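Local coordinates for protein phosphotransferase system, HPr-related proteins (Thermoanaerobacter tengcongensis, PDB 3LE3) that probably serves as the general, non-sugar-specific phosphocarrier of the phosphoenolpyruvate-dependent sugar phosphotransferase system, which phosphorylates sugars as they are carried across the membrane, at residues K2-E7 with A76-I81; I8-G13 with S83-E88; W34-N39 with K62-G67. One frame throughout, in Å; residues are numbered along the deposited sequence.

From the N terminus the chain first lays down strand 2-7, the outer strand that helix 70-82 later comes to cover in contact 1. The loop 8-13 follows and leads into helix 16-26; the C-terminal tail meets this loop in contact 2. Strand 32-37 then turns back, and contact 3 closes the shortest loop when strand 60-66 pairs with it and inserts between it and strand 2-7. Contact 3 therefore lies within the spans of both other contacts, whereas contacts 1 and 2 cross, because 8-13 lies between the two segments of contact 1 while 83-88 lies beyond its second. Together they join strand to strand, sheet to helix, and tail to loop.

Contact 1: K2-E7 with A76-I81; sequences KEVTIE and ALVDLI
Ile6 and Ile81 meet tip to tip between the edge strand 2-7 and helix 70-82, and the path of Ile6 from the sheet explains most of the contact. Its CB leaves the strand on the side that faces the helix. CG2 takes the position between the backbone N and the carbonyl carbon, while CG1, anti to the backbone N (chi1 -170°), comes within 4.1 Å of Ile81 CG2. The second torsion is also extended, and it carries CD1 to the closest approach of the contact, 3.6 Å from Ile81 CG2. The same methyl lies 4.4 Å from Val78 CG2, bridging residues one helical turn apart. This is the open-faced beta-sandwich of the HPr fold, with helices laid on one face of an antiparallel sheet. The local axes of strand and helix run nearly parallel, 13° apart and 10.1 Å from each other at closest approach. Two residues back along the strand, Val4 offers CG1 to Val78 CG2 at 4.0 Å, the two side chains meeting at a slant; Val4 also rests on Ile74 of the same helix. At the other end Ile81 CG2 lies against a backbone atom, 3.8 Å from Glu7 O, and Ile81 packs on Ile8 as well. Along its inner edge strand 2-7 is hydrogen-bonded to strand 60-66, where Ile6 pairs with Val61.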
loop_
_atom_site.group_PDB
_atom_site.type_symbol
_atom_site.label_atom_id
_atom_site.label_comp_id
_atom_site.label_asym_id
_atom_site.label_seq_id
_atom_site.Cartn_x
_atom_site.Cartn_y
_atom_site.Cartn_z
ATOM N N LYS A 2 -7.866 10.322 4.974
ATOM C CA LYS A 2 -7.351 9.485 6.056
ATOM C C LYS A 2 -5.950 8.999 5.688
ATOM O O LYS A 2 -5.715 8.595 4.549
ATOM C CB LYS A 2 -8.281 8.289 6.266
ATOM C CG LYS A 2 -7.791 7.269 7.283
ATOM C CD LYS A 2 -7.869 7.815 8.698
ATOM C CE LYS A 2 -7.494 6.755 9.724
ATOM N NZ LYS A 2 -7.347 7.346 11.088
ATOM N N GLU A 3 -5.017 9.039 6.640
ATOM C CA GLU A 3 -3.646 8.624 6.345
ATOM C C GLU A 3 -3.013 7.754 7.444
ATOM O O GLU A 3 -3.499 7.704 8.576
ATOM C CB GLU A 3 -2.767 9.843 6.044
ATOM C CG GLU A 3 -2.418 10.675 7.263
ATOM C CD GLU A 3 -1.414 11.775 6.958
ATOM O OE1 GLU A 3 -1.702 12.623 6.083
ATOM O OE2 GLU A 3 -0.340 11.795 7.601
ATOM N N VAL A 4 -1.937 7.053 7.092
ATOM C CA VAL A 4 -1.168 6.272 8.058
ATOM C C VAL A 4 0.268 6.133 7.546
ATOM O O VAL A 4 0.494 6.033 6.333
ATOM C CB VAL A 4 -1.795 4.876 8.294
ATOM C CG1 VAL A 4 -1.819 4.067 6.995
ATOM C CG2 VAL A 4 -1.051 4.114 9.397
ATOM N N THR A 5 1.232 6.163 8.462
ATOM C CA THR A 5 2.630 5.872 8.134
ATOM C C THR A 5 2.962 4.465 8.643
ATOM O O THR A 5 2.656 4.138 9.792
ATOM C CB THR A 5 3.583 6.907 8.776
ATOM O OG1 THR A 5 3.266 8.223 8.293
ATOM C CG2 THR A 5 5.036 6.585 8.450
ATOM N N ILE A 6 3.576 3.635 7.793
ATOM C CA ILE A 6 3.760 2.208 8.113
ATOM C C ILE A 6 5.013 1.579 7.479
ATOM O O ILE A 6 5.356 1.879 6.328
ATOM C CB ILE A 6 2.472 1.400 7.732
ATOM C CG1 ILE A 6 2.534 -0.039 8.262
ATOM C CG2 ILE A 6 2.219 1.473 6.218
ATOM C CD1 ILE A 6 1.203 -0.790 8.187
ATOM N N GLU A 7 5.690 0.710 8.236
ATOM C CA GLU A 7 6.847 -0.044 7.734
ATOM C C GLU A 7 6.443 -1.336 6.989
ATOM O O GLU A 7 5.577 -2.089 7.442
ATOM C CB GLU A 7 7.838 -0.372 8.866
ATOM C CG GLU A 7 9.021 -1.234 8.421
ATOM C CD GLU A 7 10.048 -1.471 9.520
ATOM O OE1 GLU A 7 10.033 -0.738 10.528
ATOM O OE2 GLU A 7 10.876 -2.393 9.374
ATOM N N ALA A 76 -8.097 -1.921 5.762
ATOM C CA ALA A 76 -7.810 -3.138 4.999
ATOM C C ALA A 76 -6.334 -3.251 4.587
ATOM O O ALA A 76 -5.727 -4.320 4.709
ATOM C CB ALA A 76 -8.724 -3.233 3.776
ATOM N N LEU A 77 -5.754 -2.159 4.101
ATOM C CA LEU A 77 -4.341 -2.171 3.710
ATOM C C LEU A 77 -3.405 -2.385 4.916
ATOM O O LEU A 77 -2.418 -3.121 4.823
ATOM C CB LEU A 77 -3.979 -0.899 2.929
ATOM C CG LEU A 77 -4.629 -0.744 1.546
ATOM C CD1 LEU A 77 -4.422 0.671 0.977
ATOM C CD2 LEU A 77 -4.136 -1.810 0.556
ATOM N N VAL A 78 -3.724 -1.751 6.046
ATOM C CA VAL A 78 -2.953 -1.941 7.278
ATOM C C VAL A 78 -3.017 -3.388 7.766
ATOM O O VAL A 78 -1.998 -3.982 8.122
ATOM C CB VAL A 78 -3.423 -0.985 8.406
ATOM C CG1 VAL A 78 -2.878 -1.429 9.764
ATOM C CG2 VAL A 78 -2.996 0.444 8.094
ATOM N N ASP A 79 -4.212 -3.966 7.781
ATOM C CA ASP A 79 -4.348 -5.356 8.215
ATOM C C ASP A 79 -3.524 -6.323 7.345
ATOM O O ASP A 79 -2.846 -7.216 7.866
ATOM C CB ASP A 79 -5.822 -5.766 8.273
ATOM C CG ASP A 79 -6.501 -5.319 9.559
ATOM O OD1 ASP A 79 -5.808 -4.777 10.451
ATOM O OD2 ASP A 79 -7.728 -5.512 9.681
ATOM N N LEU A 80 -3.574 -6.137 6.026
ATOM C CA LEU A 80 -2.815 -6.973 5.096
ATOM C C LEU A 80 -1.302 -6.844 5.313
ATOM O O LEU A 80 -0.572 -7.840 5.324
ATOM C CB LEU A 80 -3.172 -6.611 3.645
ATOM C CG LEU A 80 -2.428 -7.344 2.522
ATOM C CD1 LEU A 80 -2.774 -8.822 2.494
ATOM C CD2 LEU A 80 -2.712 -6.704 1.153
ATOM N N ILE A 81 -0.836 -5.613 5.482
ATOM C CA ILE A 81 0.591 -5.349 5.686
ATOM C C ILE A 81 1.090 -5.927 7.013
ATOM O O ILE A 81 2.210 -6.447 7.087
ATOM C CB ILE A 81 0.895 -3.829 5.619
ATOM C CG1 ILE A 81 0.782 -3.325 4.175
ATOM C CG2 ILE A 81 2.292 -3.527 6.178
ATOM C CD1 ILE A 81 0.677 -1.800 4.060
#

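Contact 2: I8-G13 with S83-E88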
loop_
_atom_site.group_PDB
_atom_site.type_symbol
_atom_site.label_atom_id
_atom_site.label_comp_id
_atom_site.label_asym_id
_atom_site.label_seq_id
_atom_site.Cartn_x
_atom_site.Cartn_y
_atom_site.Cartn_z
ATOM N N ILE A 8 7.070 -1.572 5.841
ATOM C CA ILE A 8 6.857 -2.792 5.058
ATOM C C ILE A 8 7.915 -3.821 5.472
ATOM O O ILE A 8 9.102 -3.648 5.170
ATOM C CB ILE A 8 6.966 -2.503 3.537
ATOM C CG1 ILE A 8 6.015 -1.374 3.129
ATOM C CG2 ILE A 8 6.703 -3.770 2.703
ATOM C CD1 ILE A 8 4.547 -1.684 3.344
ATOM N N LYS A 9 7.489 -4.877 6.166
ATOM C CA LYS A 9 8.418 -5.793 6.844
ATOM C C LYS A 9 8.720 -7.137 6.154
ATOM O O LYS A 9 9.591 -7.894 6.608
ATOM C CB LYS A 9 7.934 -6.058 8.275
ATOM C CG LYS A 9 7.882 -4.810 9.151
ATOM C CD LYS A 9 7.476 -5.145 10.579
ATOM C CE LYS A 9 7.373 -3.891 11.432
ATOM N NZ LYS A 9 7.326 -4.234 12.877
ATOM N N ASN A 10 8.020 -7.440 5.067
ATOM C CA ASN A 10 8.200 -8.732 4.402
ATOM C C ASN A 10 9.436 -8.809 3.501
ATOM O O ASN A 10 9.932 -7.796 3.006
ATOM C CB ASN A 10 6.948 -9.122 3.611
ATOM C CG ASN A 10 6.554 -8.072 2.596
ATOM O OD1 ASN A 10 6.101 -6.986 2.959
ATOM N ND2 ASN A 10 6.715 -8.393 1.313
ATOM N N LYS A 11 9.903 -10.033 3.276
ATOM C CA LYS A 11 11.142 -10.288 2.543
ATOM C C LYS A 11 11.310 -9.510 1.233
ATOM O O LYS A 11 12.379 -8.955 0.989
ATOM C CB LYS A 11 11.313 -11.792 2.296
ATOM C CG LYS A 11 12.530 -12.157 1.457
ATOM N N THR A 12 10.270 -9.468 0.400
ATOM C CA THR A 12 10.386 -8.873 -0.939
ATOM C C THR A 12 9.948 -7.405 -1.027
ATOM O O THR A 12 9.986 -6.812 -2.105
ATOM C CB THR A 12 9.595 -9.680 -2.014
ATOM O OG1 THR A 12 8.184 -9.604 -1.752
ATOM C CG2 THR A 12 10.027 -11.137 -2.028
ATOM N N GLY A 13 9.547 -6.812 0.095
ATOM C CA GLY A 13 8.987 -5.471 0.049
ATOM C C GLY A 13 7.729 -5.456 -0.808
ATOM O O GLY A 13 6.967 -6.429 -0.807
ATOM N N SER A 83 0.026 -8.525 8.492
ATOM C CA SER A 83 0.119 -9.985 8.366
ATOM C C SER A 83 1.276 -10.380 7.450
ATOM O O SER A 83 1.418 -11.545 7.083
ATOM C CB SER A 83 -1.190 -10.579 7.828
ATOM O OG SER A 83 -1.241 -10.523 6.407
ATOM N N LYS A 84 2.102 -9.400 7.093
ATOM C CA LYS A 84 3.212 -9.596 6.158
ATOM C C LYS A 84 2.760 -10.252 4.847
ATOM O O LYS A 84 3.473 -11.071 4.265
ATOM C CB LYS A 84 4.368 -10.367 6.812
ATOM C CG LYS A 84 5.021 -9.617 7.984
ATOM C CD LYS A 84 6.091 -10.455 8.681
ATOM C CE LYS A 84 7.405 -10.429 7.923
ATOM N NZ LYS A 84 8.496 -11.079 8.706
ATOM N N PHE A 85 1.572 -9.868 4.387
ATOM C CA PHE A 85 1.012 -10.391 3.144
ATOM C C PHE A 85 0.907 -11.921 3.176
ATOM O O PHE A 85 0.982 -12.586 2.143
ATOM C CB PHE A 85 1.828 -9.902 1.937
ATOM C CG PHE A 85 1.846 -8.398 1.784
ATOM C CD1 PHE A 85 0.856 -7.745 1.059
ATOM C CD2 PHE A 85 2.862 -7.643 2.350
ATOM C CE1 PHE A 85 0.866 -6.361 0.924
ATOM C CE2 PHE A 85 2.883 -6.258 2.214
ATOM C CZ PHE A 85 1.890 -5.617 1.498
ATOM N N GLY A 86 0.725 -12.471 4.374
ATOM C CA GLY A 86 0.556 -13.904 4.538
ATOM C C GLY A 86 1.850 -14.693 4.626
ATOM O O GLY A 86 1.888 -15.861 4.238
ATOM N N GLU A 87 2.903 -14.066 5.149
ATOM C CA GLU A 87 4.203 -14.724 5.301
ATOM C C GLU A 87 4.771 -14.581 6.719
ATOM O O GLU A 87 4.306 -13.757 7.506
ATOM C CB GLU A 87 5.200 -14.167 4.284
ATOM C CG GLU A 87 4.730 -14.289 2.834
ATOM C CD GLU A 87 5.711 -13.690 1.847
ATOM O OE1 GLU A 87 6.821 -13.296 2.274
ATOM O OE2 GLU A 87 5.374 -13.612 0.644
ATOM N N GLU A 88 5.780 -15.387 7.043
ATOM C CA GLU A 88 6.448 -15.272 8.342
ATOM C C GLU A 88 7.428 -14.098 8.371
ATOM O O GLU A 88 7.818 -13.573 7.324
ATOM C CB GLU A 88 7.178 -16.567 8.707
ATOM C CG GLU A 88 6.267 -17.704 9.154
ATOM C CD GLU A 88 6.981 -18.684 10.068
ATOM O OE1 GLU A 88 7.443 -19.734 9.569
ATOM O OE2 GLU A 88 7.092 -18.394 11.281
ATOM O OXT GLU A 88 7.847 -13.652 9.438
HETATM O O HOH W 1 7.839 -11.270 0.881
HETATM O O HOH W 2 8.227 -12.439 4.486
#
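Asn10 turns the oxygen of its amide to the rim of the Phe85 ring, where Asn10 OD1 sits near the ring plane, 3.4 Å from both Phe85 CD2 and CE2. The amide and ring planes stand 64° apart, so the two groups do not stack; the ring's weakly positive C-H edge is probably a mildly favourable neighbour for the oxygen. Phe85 is brought here by a Schellman motif that ends helix 70-82, with Lys84 as its C-prime residue at positive phi, and the tail then runs beside the loop that leads to helix 16-26. In that loop Asn10 opens a type I beta turn closed by Gly13. Its CG lies between the backbone N and the carbonyl carbon (chi1 56°), which directs the amide back across the turn, and Asn10 ND2 donates to Gly13 O at 2.9 Å. The donor is tilted 19° from that carbonyl plane. One amide thus pins its own turn with the nitrogen and faces the aromatic edge with the oxygen. Pro18 packs against Asn10, Phe85 and Glu87. Thr12 O is hydrogen-bonded to His15 ND1; His15 is probably the phosphorylated histidine, as in other HPr proteins. Lys84 bends at its third torsion, laying CE 3.6 Å from Lys9 O, while its NZ forms a salt bridge with the C-terminal carboxylate at Glu88 OXT. On the more exposed side two waters join loop and tail through Glu87 OE1. One accepts from Lys11 N and donates to Glu88 O; the other accepts from Asn10 ND2 and Thr12 N and gives its hydrogen to Glu87 OE1 at 2.7 Å.

Contact 3: W34-N39 with K62-G67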
loop_
_atom_site.group_PDB
_atom_site.type_symbol
_atom_site.label_atom_id
_atom_site.label_comp_id
_atom_site.label_asym_id
_atom_site.label_seq_id
_atom_site.Cartn_x
_atom_site.Cartn_y
_atom_site.Cartn_z
ATOM N N TRP A 34 -3.442 6.855 -2.470
ATOM C CA TRP A 34 -2.060 7.196 -2.849
ATOM C C TRP A 34 -1.005 6.546 -1.947
ATOM O O TRP A 34 -1.277 6.251 -0.786
ATOM C CB TRP A 34 -1.850 8.712 -2.774
ATOM C CG TRP A 34 -2.687 9.542 -3.709
ATOM C CD1 TRP A 34 -2.346 9.964 -4.962
ATOM C CD2 TRP A 34 -3.991 10.079 -3.446
ATOM N NE1 TRP A 34 -3.365 10.719 -5.502
ATOM C CE2 TRP A 34 -4.384 10.805 -4.591
ATOM C CE3 TRP A 34 -4.867 10.006 -2.359
ATOM C CZ2 TRP A 34 -5.617 11.454 -4.678
ATOM C CZ3 TRP A 34 -6.089 10.656 -2.443
ATOM C CH2 TRP A 34 -6.453 11.370 -3.598
ATOM N N VAL A 35 0.208 6.366 -2.477
ATOM C CA VAL A 35 1.344 5.839 -1.712
ATOM C C VAL A 35 2.557 6.748 -1.901
ATOM O O VAL A 35 2.910 7.075 -3.034
ATOM C CB VAL A 35 1.758 4.406 -2.160
ATOM C CG1 VAL A 35 2.832 3.847 -1.237
ATOM C CG2 VAL A 35 0.566 3.469 -2.200
ATOM N N GLU A 36 3.194 7.150 -0.802
ATOM C CA GLU A 36 4.346 8.057 -0.862
ATOM C C GLU A 36 5.622 7.461 -0.281
ATOM O O GLU A 36 5.590 6.794 0.751
ATOM C CB GLU A 36 4.064 9.347 -0.088
ATOM C CG GLU A 36 3.035 10.274 -0.701
ATOM C CD GLU A 36 2.779 11.483 0.180
ATOM O OE1 GLU A 36 1.729 11.512 0.861
ATOM O OE2 GLU A 36 3.641 12.390 0.211
ATOM N N LYS A 37 6.751 7.745 -0.927
ATOM C CA LYS A 37 8.062 7.390 -0.391
ATOM C C LYS A 37 9.119 8.347 -0.940
ATOM O O LYS A 37 9.213 8.544 -2.150
ATOM C CB LYS A 37 8.430 5.945 -0.739
ATOM C CG LYS A 37 9.535 5.370 0.146
ATOM C CD LYS A 37 10.274 4.222 -0.525
ATOM C CE LYS A 37 10.966 4.710 -1.782
ATOM N NZ LYS A 37 12.176 3.927 -2.103
ATOM N N ASP A 38 9.895 8.950 -0.043
ATOM C CA ASP A 38 10.968 9.873 -0.420
ATOM C C ASP A 38 10.576 10.897 -1.489
ATOM O O ASP A 38 11.218 10.996 -2.535
ATOM C CB ASP A 38 12.207 9.098 -0.875
ATOM C CG ASP A 38 12.866 8.333 0.260
ATOM O OD1 ASP A 38 12.841 8.825 1.408
ATOM O OD2 ASP A 38 13.408 7.236 0.001
ATOM N N ASN A 39 9.526 11.663 -1.219
ATOM C CA ASN A 39 9.098 12.719 -2.137
ATOM C C ASN A 39 8.579 12.220 -3.494
ATOM O O ASN A 39 8.429 13.004 -4.432
ATOM C CB ASN A 39 10.218 13.747 -2.336
ATOM N N LYS A 62 3.913 6.208 3.241
ATOM C CA LYS A 62 2.749 6.912 3.771
ATOM C C LYS A 62 1.546 6.630 2.871
ATOM O O LYS A 62 1.599 6.896 1.665
ATOM C CB LYS A 62 3.036 8.414 3.844
ATOM C CG LYS A 62 1.964 9.253 4.531
ATOM C CD LYS A 62 2.314 10.734 4.436
ATOM C CE LYS A 62 1.085 11.618 4.574
ATOM N NZ LYS A 62 1.293 12.962 3.947
ATOM N N LEU A 63 0.477 6.083 3.448
ATOM C CA LEU A 63 -0.751 5.803 2.691
ATOM C C LEU A 63 -1.813 6.881 2.922
ATOM O O LEU A 63 -1.960 7.369 4.041
ATOM C CB LEU A 63 -1.330 4.437 3.076
ATOM C CG LEU A 63 -0.408 3.216 3.079
ATOM C CD1 LEU A 63 -1.147 1.995 3.621
ATOM C CD2 LEU A 63 0.169 2.935 1.680
ATOM N N SER A 64 -2.537 7.249 1.863
ATOM C CA SER A 64 -3.608 8.249 1.944
ATOM C C SER A 64 -4.820 7.822 1.111
ATOM O O SER A 64 -4.661 7.285 0.012
ATOM C CB SER A 64 -3.118 9.619 1.454
ATOM O OG SER A 64 -2.048 10.131 2.238
ATOM N N ALA A 65 -6.024 8.079 1.622
ATOM C CA ALA A 65 -7.262 7.731 0.912
ATOM C C ALA A 65 -8.317 8.833 1.040
ATOM O O ALA A 65 -8.483 9.406 2.117
ATOM C CB ALA A 65 -7.820 6.422 1.429
ATOM N N GLU A 66 -9.032 9.114 -0.052
ATOM C CA GLU A 66 -10.083 10.138 -0.059
ATOM C C GLU A 66 -11.353 9.663 -0.771
ATOM O O GLU A 66 -11.334 9.387 -1.967
ATOM C CB GLU A 66 -9.574 11.428 -0.717
ATOM C CG GLU A 66 -10.595 12.575 -0.725
ATOM C CD GLU A 66 -10.007 13.879 -1.238
ATOM O OE1 GLU A 66 -9.603 13.935 -2.421
ATOM O OE2 GLU A 66 -9.959 14.856 -0.456
ATOM N N GLY A 67 -12.457 9.574 -0.036
ATOM C CA GLY A 67 -13.711 9.126 -0.616
ATOM C C GLY A 67 -14.691 8.569 0.399
ATOM O O GLY A 67 -14.437 8.601 1.605
HETATM O O HOH W 3 0.165 9.305 0.740
#
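Val35 and Leu63 form a non-hydrogen-bonded pair between two central antiparallel strands of the HPr sheet, and theirs is the buried side. Lying side by side, they bring Val35 CG2 to 3.9 Å from Leu63 CD2, on the face covered by Ile74 and Leu77 of helix 70-82. The hydrogen-bonded pairs on either side are Trp34 with Ser64 and Glu36 with Lys62, Trp34 N donating to Ser64 O at 2.8 Å.

The face bearing Trp34, Glu36 and Lys62 is the one more open to solvent. With CG anti to the carbonyl carbon (chi1 -63°), the Trp34 indole is laid with its CE3-CZ3 edge against the neighbouring strand: Trp34 CZ3 touches Glu66 CB at 4.0 Å, and CE3 passes 3.6 Å from Ser64 O. An alanine here would remove this edge and is likely to leave the aliphatic part of Glu66 without its neighbour across the strands. Glu36 and Lys62 run alongside each other, and Lys62 NZ makes a salt bridge to Glu36 OE1 at 3.4 Å, its hydrogen bond weak. A water links the same two residues: it donates to Lys62 O and, at 2.7 Å, to Glu36 OE1.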